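Local atomic coordinates of proximal thread matrix protein 1 (PDB entry 4CN9), a protein that probably binds collagen in the mussel byssus, with two von Willebrand factor type A domains and bound zinc ions. Residues C50-D55 against D164-V169; F60-S65 against V103-Q108; G294-V299 against G311-S316. All coordinates share one frame; numbering follows the deposited sequence.

How the interactions relate
From the N terminus, the chain enters the first von Willebrand factor type A domain through 50-55, and interaction 1 closes a loop of 108 residues when 164-169 pairs beside it. Interaction 2 falls wholly within that loop: 60-65 follows on the same strand, 54-61, and 103-108 returns to pair with it. Strand 54-61 therefore has strand 166-173 on one side and strand 100-106 on the other, with the two contact centres about 23 Å apart. Interaction 3 comes later in the chain and crosses neither. It closes a short loop in the second type A domain, its centre about 49 Å from that of interaction 2 and on the opposite side of the chain's centre.

Interaction 1 (C50-D55 against D164-V169); sequences CDVQAD and DKQKIV. With ZN (zinc ion), chain D.
Asp55 and Lys165 reach each other with side chains crossing at about a right angle, and their charges form a salt bridge whose detailed geometry is doubtful because the carboxylate is modelled too close to the lysine chain. Bends at chi2 and chi3 (-133° and -93°) fold the Lys165 chain so that NZ also meets Gly98 O and Gln100 OE1. On the face that carries Ala54 and Gln166, Ala54 CB lies 3.7 Å from Ile168 CD1. Ahead of the strand, Val52 sends CG1 against the aliphatic part of Gln166, where CG is 3.6 Å away, the two chains crossing obliquely. Between these side chains the backbones pair in parallel. Gln53 O accepts from Gln166 N, Gln166 O takes Asp55 N at 2.8 Å, and Asp55 O receives Ile168 N at 3.0 Å. Upstream, Cys50 is disulfide-bonded to Cys242, and both carboxylate oxygens of Asp51 hold a zinc ion, OD1 at 2.2 Å, completed by Glu49, His446 and two waters. Parallel pairing of strands 54-61 and 166-173 is characteristic of the central sheet of the von Willebrand factor type A fold, entered here just after a zinc site joining the two ends of the modelled chain.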
# COMPACT_ATOMS: atom_id res chain seq x y z
N CYS A 50 13.69 9.41 11.66
CA CYS A 50 12.50 9.99 11.10
C CYS A 50 12.11 11.11 12.04
O CYS A 50 12.03 10.91 13.26
CB CYS A 50 11.39 8.95 11.05
SG CYS A 50 9.86 9.56 10.36
N ASP A 51 11.89 12.30 11.50
CA ASP A 51 11.58 13.48 12.31
C ASP A 51 10.07 13.73 12.38
O ASP A 51 9.61 14.67 13.02
CB ASP A 51 12.29 14.73 11.75
CG ASP A 51 13.81 14.59 11.67
OD1 ASP A 51 14.41 13.74 12.36
OD2 ASP A 51 14.43 15.33 10.89
N VAL A 52 9.30 12.86 11.74
CA VAL A 52 7.85 13.02 11.64
C VAL A 52 7.17 12.83 12.99
O VAL A 52 7.57 11.96 13.75
CB VAL A 52 7.26 12.01 10.62
CG1 VAL A 52 5.74 12.13 10.54
CG2 VAL A 52 7.87 12.25 9.24
N GLN A 53 6.16 13.64 13.28
CA GLN A 53 5.40 13.50 14.52
C GLN A 53 4.36 12.41 14.36
O GLN A 53 3.50 12.47 13.48
CB GLN A 53 4.73 14.82 14.91
CG GLN A 53 5.71 15.86 15.40
CD GLN A 53 5.06 17.20 15.67
OE1 GLN A 53 3.86 17.28 15.94
NE2 GLN A 53 5.86 18.26 15.62
N ALA A 54 4.42 11.40 15.23
CA ALA A 54 3.66 10.18 15.02
C ALA A 54 3.24 9.54 16.34
O ALA A 54 3.90 9.71 17.37
CB ALA A 54 4.48 9.18 14.21
N ASP A 55 2.13 8.81 16.28
CA ASP A 55 1.75 7.85 17.31
C ASP A 55 2.01 6.46 16.71
O ASP A 55 1.41 6.08 15.69
CB ASP A 55 0.28 8.04 17.73
CG ASP A 55 0.05 9.31 18.57
OD1 ASP A 55 0.95 9.73 19.33
OD2 ASP A 55 -1.07 9.89 18.48
N ASP A 164 -2.60 16.31 14.37
CA ASP A 164 -1.30 16.65 13.79
C ASP A 164 -0.37 15.44 13.74
O ASP A 164 0.78 15.56 13.34
CB ASP A 164 -0.61 17.75 14.59
CG ASP A 164 -1.48 18.99 14.79
OD1 ASP A 164 -2.45 19.19 14.02
OD2 ASP A 164 -1.19 19.77 15.72
N LYS A 165 -0.85 14.27 14.16
CA LYS A 165 0.04 13.12 14.27
C LYS A 165 -0.26 12.02 13.25
O LYS A 165 -1.40 11.63 13.06
CB LYS A 165 0.04 12.59 15.70
CG LYS A 165 0.72 13.57 16.65
CD LYS A 165 1.71 12.89 17.58
CE LYS A 165 1.00 12.55 18.88
NZ LYS A 165 1.91 12.13 19.97
N GLN A 166 0.79 11.54 12.59
CA GLN A 166 0.67 10.37 11.73
C GLN A 166 0.44 9.13 12.61
O GLN A 166 1.09 8.97 13.64
CB GLN A 166 1.95 10.16 10.93
CG GLN A 166 2.27 11.29 9.97
CD GLN A 166 1.37 11.26 8.75
OE1 GLN A 166 0.90 10.19 8.33
NE2 GLN A 166 1.11 12.43 8.18
N LYS A 167 -0.48 8.27 12.19
CA LYS A 167 -0.73 7.02 12.89
C LYS A 167 -0.06 5.87 12.16
O LYS A 167 -0.30 5.66 10.98
CB LYS A 167 -2.22 6.75 12.99
CG LYS A 167 -2.97 7.77 13.83
CD LYS A 167 -4.34 7.23 14.18
CE LYS A 167 -5.41 8.26 13.95
NZ LYS A 167 -5.79 8.30 12.52
N ILE A 168 0.78 5.12 12.88
CA ILE A 168 1.56 4.03 12.32
C ILE A 168 1.46 2.76 13.19
O ILE A 168 1.58 2.82 14.42
CB ILE A 168 3.05 4.41 12.20
CG1 ILE A 168 3.22 5.71 11.43
CG2 ILE A 168 3.84 3.27 11.53
CD1 ILE A 168 4.53 6.40 11.70
N VAL A 169 1.23 1.63 12.52
CA VAL A 169 1.23 0.31 13.15
C VAL A 169 2.29 -0.56 12.49
O VAL A 169 2.33 -0.69 11.25
CB VAL A 169 -0.15 -0.40 13.00
CG1 VAL A 169 -0.10 -1.82 13.52
CG2 VAL A 169 -1.21 0.39 13.71
ZN ZN D . 16.21 14.35 11.33
O HOH W 1 17.15 16.20 11.05
O HOH W 2 16.53 15.64 12.94

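Interaction 2 (F60-S65 against V103-Q108). With ZN (zinc ion), chain C.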
# COMPACT_ATOMS: atom_id res chain seq x y z
N PHE A 60 2.97 -7.01 18.60
CA PHE A 60 4.09 -7.88 18.94
C PHE A 60 3.53 -9.29 19.17
O PHE A 60 2.83 -9.51 20.14
CB PHE A 60 4.70 -7.29 20.23
CG PHE A 60 5.96 -7.95 20.72
CD1 PHE A 60 5.94 -9.22 21.30
CD2 PHE A 60 7.17 -7.27 20.64
CE1 PHE A 60 7.10 -9.79 21.77
CE2 PHE A 60 8.34 -7.84 21.11
CZ PHE A 60 8.31 -9.09 21.68
N ASP A 61 3.83 -10.22 18.25
CA ASP A 61 3.41 -11.63 18.35
C ASP A 61 4.04 -12.26 19.59
O ASP A 61 5.27 -12.25 19.71
CB ASP A 61 3.86 -12.35 17.06
CG ASP A 61 3.42 -13.83 16.97
OD1 ASP A 61 3.33 -14.55 17.98
OD2 ASP A 61 3.22 -14.27 15.82
N ASP A 62 3.23 -12.75 20.54
CA ASP A 62 3.79 -13.49 21.69
C ASP A 62 3.30 -14.94 21.75
O ASP A 62 3.09 -15.49 22.82
CB ASP A 62 3.62 -12.74 23.03
CG ASP A 62 2.17 -12.59 23.50
OD1 ASP A 62 1.21 -12.87 22.74
OD2 ASP A 62 1.99 -12.16 24.66
N SER A 63 3.19 -15.56 20.58
CA SER A 63 2.84 -16.98 20.46
C SER A 63 3.98 -17.89 20.91
O SER A 63 5.16 -17.54 20.82
CB SER A 63 2.45 -17.33 19.01
OG SER A 63 3.54 -17.17 18.10
N SER A 64 3.61 -19.09 21.37
CA SER A 64 4.57 -20.04 21.92
C SER A 64 5.58 -20.54 20.89
O SER A 64 6.68 -20.94 21.25
CB SER A 64 3.82 -21.25 22.52
OG SER A 64 3.06 -21.90 21.52
N SER A 65 5.21 -20.51 19.62
CA SER A 65 6.13 -20.89 18.54
C SER A 65 7.49 -20.18 18.63
O SER A 65 8.53 -20.76 18.30
CB SER A 65 5.50 -20.57 17.18
OG SER A 65 5.37 -19.17 17.01
N VAL A 103 2.87 -0.48 22.79
CA VAL A 103 3.09 -1.86 22.37
C VAL A 103 1.94 -2.72 22.83
O VAL A 103 1.52 -2.67 24.00
CB VAL A 103 4.38 -2.42 22.94
CG1 VAL A 103 4.51 -3.90 22.57
CG2 VAL A 103 5.57 -1.63 22.43
N VAL A 104 1.45 -3.53 21.90
CA VAL A 104 0.35 -4.44 22.12
C VAL A 104 0.79 -5.85 21.76
O VAL A 104 1.27 -6.09 20.64
CB VAL A 104 -0.83 -4.02 21.23
CG1 VAL A 104 -1.92 -5.08 21.23
CG2 VAL A 104 -1.35 -2.65 21.66
N GLN A 105 0.67 -6.77 22.71
CA GLN A 105 1.02 -8.17 22.49
C GLN A 105 -0.20 -8.93 21.99
O GLN A 105 -1.32 -8.66 22.41
CB GLN A 105 1.54 -8.84 23.77
CG GLN A 105 2.73 -8.16 24.41
CD GLN A 105 2.93 -8.54 25.90
OE1 GLN A 105 3.14 -7.67 26.75
NE2 GLN A 105 2.88 -9.82 26.20
N PHE A 106 0.01 -9.88 21.09
CA PHE A 106 -1.10 -10.66 20.56
C PHE A 106 -0.66 -12.09 20.24
O PHE A 106 0.46 -12.32 19.75
CB PHE A 106 -1.69 -10.00 19.30
CG PHE A 106 -0.92 -10.31 18.04
CD1 PHE A 106 0.18 -9.54 17.67
CD2 PHE A 106 -1.28 -11.38 17.24
CE1 PHE A 106 0.91 -9.85 16.53
CE2 PHE A 106 -0.56 -11.70 16.09
CZ PHE A 106 0.53 -10.93 15.73
N SER A 107 -1.54 -13.04 20.57
CA SER A 107 -1.44 -14.42 20.11
C SER A 107 -2.79 -15.07 20.39
O SER A 107 -3.69 -15.06 19.55
CB SER A 107 -0.26 -15.20 20.74
OG SER A 107 -0.18 -15.08 22.15
N GLN A 108 -2.93 -15.62 21.59
CA GLN A 108 -4.24 -15.95 22.12
C GLN A 108 -4.72 -14.71 22.88
O GLN A 108 -4.20 -14.33 23.94
CB GLN A 108 -4.17 -17.21 22.99
CG GLN A 108 -5.54 -17.70 23.46
CD GLN A 108 -6.03 -16.94 24.67
OE1 GLN A 108 -5.40 -16.96 25.73
NE2 GLN A 108 -7.15 -16.23 24.51
ZN ZN C . 3.77 -18.20 16.20
O HOH W 3 2.42 -16.81 15.44
O HOH W 4 2.31 -19.59 16.72
O HOH W 5 3.88 -19.34 14.42
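Val103 opens the contact by placing CG1 4.1 Å from Phe60 CB. The next residue, Val104, turns its side chain away and uses its carbonyl, which accepts Phe60 N at 2.8 Å. Gln105 brings the first side-chain bond: its chain, extended beyond CG, crosses that of Asp62 at about a right angle, and NE2 donates to Asp62 OD2 over 2.9 Å. OD2 lies close to the plane of the Gln105 amide, while the carboxylate is turned 88° to it, and the bond arrives on the anti side of OD2, well out of the carboxylate plane. Phe106 then binds by its backbone at both ends, N to Phe60 O and O from Asp62 N, in parallel pairing. With chi1 at 82°, its ring swings back under the neighbouring strand, and Asp61 CA sits over one face, 4.0 Å from the centroid, in a CH-pi contact. Ser107 follows where the strand ends, its OG donating to Asp62 OD1 at 2.7 Å from above the carboxylate plane. Asp62 is thus held at both oxygens, and Arg135 adds a salt bridge at OD2. Replacing Asp62 by alanine is likely to deprive Gln105 NE2 and Ser107 OG of these acceptors and leave the Arg135 charge without this mate. One residue earlier, Asp61 OD1 takes both Ser63 N, forming an Asx turn, and Ser63 OG. Asp61 OD2 accepts from a zinc-bound water, so this aspartate meets the metal through the second shell, while Ser63 OG (2.2 Å), Ser65 OG, Asp174 and three waters bind zinc directly. Asp61, Ser63 and Ser65 form the DxSxS signature of a metal-ion-dependent adhesion site, placed at the ends of the parallel strands of a type A domain.

Interaction 3 (G294-V299 against G311-S316); sequences GTQFAV and GLKDYS. With SO4 (sulfate ion), chain G.
Gln296 OE1 is gripped from two directions, by Lys313 NZ at 2.8 Å and by a water at 2.7 Å. The ammonium group approaches with a C=O...N angle of 121°, tilted 26° from the carbonyl plane. Although Lys313 leaves the backbone pointing away from the strand, the bend at chi2 (-72°) turns its chain back, bringing CE and NZ alongside the end of the glutamine. The amide is fixed at its other end as well, because Gln296 NE2 donates to Asp254 OD1. Next to this polar pair Leu312 lies against the strand: its CD2 methyl is 3.9 Å from Ala298 CB and 4.0 Å from Gln296 CB. Its CA also directs a hydrogen at Phe297 O, a fairly straight C-H...O contact of 3.5 Å. The backbones of the two segments do not bond to each other directly; instead, a second water accepts Phe297 N at 2.9 Å and lies within bonding distance of Leu312 O and Tyr315 O. The loop itself is a type I turn from Gly311 to Asp314, closed by a weak backbone bond, and Lys313 N at its bend donates to a sulfate, probably from the crystallisation liquor, which Lys308 also holds. On the side of the strand turned away from the turn, Phe297 packs on Ile255, on Ile321 of helix 318-327 and edge-to-face on Phe287. The turn therefore covers strand 295-302 near its start, just after strand 306-310 has run antiparallel beside it, and carries the chain into helix 318-327, while strand 253-260 pairs in parallel along the other edge.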
# COMPACT_ATOMS: atom_id res chain seq x y z
N GLY A 294 2.76 20.20 -13.50
CA GLY A 294 1.79 19.52 -12.66
C GLY A 294 1.72 18.05 -13.01
O GLY A 294 2.69 17.32 -12.85
N THR A 295 0.57 17.64 -13.51
CA THR A 295 0.31 16.24 -13.78
C THR A 295 0.47 15.94 -15.26
O THR A 295 -0.09 16.62 -16.13
CB THR A 295 -1.11 15.87 -13.35
OG1 THR A 295 -1.34 16.41 -12.04
CG2 THR A 295 -1.31 14.34 -13.35
N GLN A 296 1.26 14.92 -15.54
CA GLN A 296 1.44 14.47 -16.91
C GLN A 296 0.72 13.15 -17.07
O GLN A 296 0.65 12.37 -16.11
CB GLN A 296 2.93 14.33 -17.21
CG GLN A 296 3.62 15.67 -17.30
CD GLN A 296 5.04 15.57 -17.81
OE1 GLN A 296 5.44 16.33 -18.69
NE2 GLN A 296 5.81 14.64 -17.26
N PHE A 297 0.16 12.93 -18.25
CA PHE A 297 -0.59 11.71 -18.53
C PHE A 297 -0.01 10.96 -19.74
O PHE A 297 0.56 11.57 -20.63
CB PHE A 297 -2.05 12.05 -18.81
CG PHE A 297 -2.85 12.34 -17.58
CD1 PHE A 297 -3.42 11.32 -16.85
CD2 PHE A 297 -3.04 13.64 -17.15
CE1 PHE A 297 -4.16 11.58 -15.70
CE2 PHE A 297 -3.78 13.91 -16.02
CZ PHE A 297 -4.33 12.88 -15.29
N ALA A 298 -0.17 9.65 -19.76
CA ALA A 298 0.21 8.83 -20.91
C ALA A 298 -0.86 7.75 -21.09
O ALA A 298 -1.58 7.42 -20.14
CB ALA A 298 1.58 8.19 -20.66
N VAL A 299 -0.97 7.22 -22.30
CA VAL A 299 -1.86 6.10 -22.58
C VAL A 299 -1.13 4.95 -23.29
O VAL A 299 -0.42 5.16 -24.29
CB VAL A 299 -3.07 6.53 -23.45
CG1 VAL A 299 -3.75 5.31 -24.07
CG2 VAL A 299 -4.05 7.34 -22.62
N GLY A 311 3.01 9.31 -24.86
CA GLY A 311 3.84 9.38 -23.67
C GLY A 311 3.55 10.64 -22.88
O GLY A 311 2.75 11.49 -23.29
N LEU A 312 4.25 10.75 -21.75
CA LEU A 312 4.01 11.78 -20.75
C LEU A 312 4.30 13.20 -21.23
O LEU A 312 3.77 14.19 -20.68
CB LEU A 312 4.88 11.48 -19.51
CG LEU A 312 4.54 10.22 -18.70
CD1 LEU A 312 5.68 9.87 -17.79
CD2 LEU A 312 3.26 10.43 -17.90
N LYS A 313 5.13 13.32 -22.27
CA LYS A 313 5.58 14.64 -22.73
C LYS A 313 4.88 15.14 -23.99
O LYS A 313 5.19 16.23 -24.48
CB LYS A 313 7.09 14.61 -22.95
CG LYS A 313 7.90 14.62 -21.68
CD LYS A 313 7.85 15.99 -21.01
CE LYS A 313 8.59 16.00 -19.67
NZ LYS A 313 8.12 17.11 -18.80
N ASP A 314 3.93 14.35 -24.52
CA ASP A 314 3.22 14.74 -25.74
C ASP A 314 2.29 15.94 -25.55
O ASP A 314 2.20 16.81 -26.42
CB ASP A 314 2.39 13.58 -26.29
CG ASP A 314 3.20 12.62 -27.15
OD1 ASP A 314 4.38 12.89 -27.45
OD2 ASP A 314 2.62 11.60 -27.57
N TYR A 315 1.58 15.97 -24.42
CA TYR A 315 0.55 16.97 -24.21
C TYR A 315 0.66 17.67 -22.87
O TYR A 315 1.03 17.06 -21.87
CB TYR A 315 -0.82 16.33 -24.31
CG TYR A 315 -1.08 15.60 -25.60
CD1 TYR A 315 -1.28 16.30 -26.79
CD2 TYR A 315 -1.15 14.22 -25.63
CE1 TYR A 315 -1.53 15.63 -27.98
CE2 TYR A 315 -1.40 13.54 -26.82
CZ TYR A 315 -1.59 14.25 -27.99
OH TYR A 315 -1.84 13.59 -29.16
N SER A 316 0.33 18.96 -22.85
CA SER A 316 0.32 19.69 -21.59
C SER A 316 -1.07 20.22 -21.20
O SER A 316 -1.27 20.58 -20.05
CB SER A 316 1.35 20.83 -21.61
OG SER A 316 1.14 21.70 -22.71
S SO4 G . 7.64 10.47 -24.47
O1 SO4 G . 7.11 9.54 -25.45
O2 SO4 G . 6.57 11.37 -24.01
O3 SO4 G . 8.70 11.28 -25.06
O4 SO4 G . 8.17 9.68 -23.37
O HOH W 6 3.82 17.44 -20.51
O HOH W 7 1.05 14.96 -20.15